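Transcription regulator (Lactobacillus plantarum WCFS1, PDB 3CLK) probably regulates transcription as a dimer, sensing a small effector through a periplasmic binding protein-like domain of the LacI type. Local coordinates at residues L58-I62 and L83-V89. Residues are numbered along the deposited sequence; the frame is centred on the assembly and turned at random.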
loop_
_atom_site.group_PDB
_atom_site.type_symbol
_atom_site.label_atom_id
_atom_site.label_comp_id
_atom_site.label_asym_id
_atom_site.label_seq_id
_atom_site.Cartn_x
_atom_site.Cartn_y
_atom_site.Cartn_z
ATOM N N LEU B 58 7.249 -18.565 -10.848
ATOM C CA LEU B 58 6.890 -18.886 -12.226
ATOM C C LEU B 58 6.271 -20.274 -12.303
ATOM O O LEU B 58 5.207 -20.453 -12.892
ATOM C CB LEU B 58 8.115 -18.836 -13.146
ATOM C CG LEU B 58 8.730 -17.487 -13.526
ATOM C CD1 LEU B 58 7.651 -16.573 -14.097
ATOM C CD2 LEU B 58 9.381 -16.855 -12.317
ATOM N N LEU B 59 6.936 -21.258 -11.707
ATOM C CA LEU B 59 6.412 -22.616 -11.738
ATOM C C LEU B 59 5.072 -22.709 -11.033
ATOM O O LEU B 59 4.187 -23.431 -11.478
ATOM C CB LEU B 59 7.403 -23.608 -11.111
ATOM C CG LEU B 59 8.628 -23.976 -11.961
ATOM C CD1 LEU B 59 9.362 -25.141 -11.301
ATOM C CD2 LEU B 59 8.199 -24.368 -13.370
ATOM N N THR B 60 4.911 -21.975 -9.937
ATOM C CA THR B 60 3.648 -22.009 -9.213
ATOM C C THR B 60 2.506 -21.562 -10.119
ATOM O O THR B 60 1.378 -22.030 -9.980
ATOM C CB THR B 60 3.671 -21.091 -7.973
ATOM O OG1 THR B 60 4.686 -21.532 -7.063
ATOM C CG2 THR B 60 2.317 -21.121 -7.270
ATOM N N ALA B 61 2.806 -20.658 -11.049
ATOM C CA ALA B 61 1.795 -20.146 -11.973
ATOM C C ALA B 61 1.589 -21.073 -13.169
ATOM O O ALA B 61 0.460 -21.285 -13.620
ATOM C CB ALA B 61 2.192 -18.755 -12.458
ATOM N N ILE B 62 2.687 -21.619 -13.677
ATOM C CA ILE B 62 2.646 -22.514 -14.827
ATOM C C ILE B 62 2.217 -23.928 -14.446
ATOM O O ILE B 62 1.430 -24.552 -15.155
ATOM C CB ILE B 62 4.025 -22.578 -15.507
ATOM C CG1 ILE B 62 4.463 -21.168 -15.906
ATOM C CG2 ILE B 62 3.966 -23.492 -16.723
ATOM C CD1 ILE B 62 5.876 -21.089 -16.435
ATOM N N LEU B 83 12.866 -19.501 -18.967
ATOM C CA LEU B 83 11.960 -20.467 -18.373
ATOM C C LEU B 83 10.511 -20.108 -18.715
ATOM O O LEU B 83 9.757 -20.944 -19.211
ATOM C CB LEU B 83 12.166 -20.501 -16.858
ATOM C CG LEU B 83 11.327 -21.466 -16.019
ATOM C CD1 LEU B 83 9.967 -20.861 -15.725
ATOM C CD2 LEU B 83 11.200 -22.799 -16.749
ATOM N N LEU B 84 10.127 -18.865 -18.450
ATOM C CA LEU B 84 8.773 -18.411 -18.745
ATOM C C LEU B 84 8.525 -18.442 -20.249
ATOM O O LEU B 84 7.429 -18.759 -20.698
ATOM C CB LEU B 84 8.560 -16.983 -18.222
ATOM C CG LEU B 84 7.262 -16.263 -18.615
ATOM C CD1 LEU B 84 6.049 -17.041 -18.128
ATOM C CD2 LEU B 84 7.270 -14.859 -18.024
ATOM N N GLN B 85 9.550 -18.112 -21.023
ATOM C CA GLN B 85 9.417 -18.098 -22.471
ATOM C C GLN B 85 9.282 -19.494 -23.072
ATOM O O GLN B 85 8.732 -19.651 -24.160
ATOM C CB GLN B 85 10.603 -17.367 -23.102
ATOM C CG GLN B 85 10.641 -15.876 -22.790
ATOM C CD GLN B 85 11.500 -15.094 -23.765
ATOM O OE1 GLN B 85 11.678 -13.882 -23.626
ATOM N NE2 GLN B 85 12.030 -15.783 -24.765
ATOM N N SER B 86 9.769 -20.506 -22.360
ATOM C CA SER B 86 9.697 -21.881 -22.846
ATOM C C SER B 86 8.394 -22.578 -22.478
ATOM O O SER B 86 8.036 -23.590 -23.083
ATOM C CB SER B 86 10.867 -22.699 -22.297
ATOM O OG SER B 86 12.091 -22.249 -22.841
ATOM N N SER B 87 7.685 -22.042 -21.490
ATOM C CA SER B 87 6.429 -22.649 -21.059
ATOM C C SER B 87 5.298 -22.468 -22.074
ATOM O O SER B 87 4.245 -23.089 -21.948
ATOM C CB SER B 87 5.995 -22.070 -19.713
ATOM O OG SER B 87 5.639 -20.703 -19.840
ATOM N N ASP B 88 5.518 -21.628 -23.077
ATOM C CA ASP B 88 4.498 -21.369 -24.090
ATOM C C ASP B 88 3.221 -20.780 -23.512
ATOM O O ASP B 88 2.129 -21.020 -24.027
ATOM C CB ASP B 88 4.144 -22.643 -24.859
ATOM C CG ASP B 88 5.082 -22.898 -26.018
ATOM O OD1 ASP B 88 5.462 -21.920 -26.706
ATOM O OD2 ASP B 88 5.424 -24.075 -26.251
ATOM N N VAL B 89 3.356 -20.024 -22.431
ATOM C CA VAL B 89 2.212 -19.384 -21.802
ATOM C C VAL B 89 2.241 -17.903 -22.177
ATOM O O VAL B 89 3.259 -17.237 -22.003
ATOM C CB VAL B 89 2.271 -19.494 -20.262
ATOM C CG1 VAL B 89 1.096 -18.753 -19.644
ATOM C CG2 VAL B 89 2.249 -20.962 -19.836
#
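The hydroxyl of Ser87, which meets Ile62 across the contact, turns back along the chain and gives a hydrogen bond to the backbone carbonyl of Leu84 (OG to O, 2.8 Å). The donor is tilted 28° from the carbonyl plane. With chi1 at 68°, OG is placed on the side of the backbone where it can reach back to that carbonyl. Ile62 comes end-on to this serine. Its CD1 packs tightly on Ser87 CB at 3.4 Å and lies equally near OG. CG1 of Ile62 is anti to the carbonyl carbon (chi1 -57°), and the extended chain carries CD1 on to the serine. CD1 also touches Leu83 CD1 at 4.2 Å, and CG2 reaches Val89 CG2. One turn earlier, Leu58 CB rests on Leu83 CD1 at 3.8 Å. Leu58 CD1 lies against Leu84 CB. A glycine in place of Ser87 would probably leave the Leu84 carbonyl without its hydroxyl donor and open a gap beside Ile62 CD1. Ile62, Leu84 and Val89 all also touch Ile69 of strand 68-72. The arrangement joins successive helices 53-63 and 78-86 over a parallel sheet, as in the Rossmann-like subdomains of periplasmic binding protein folds.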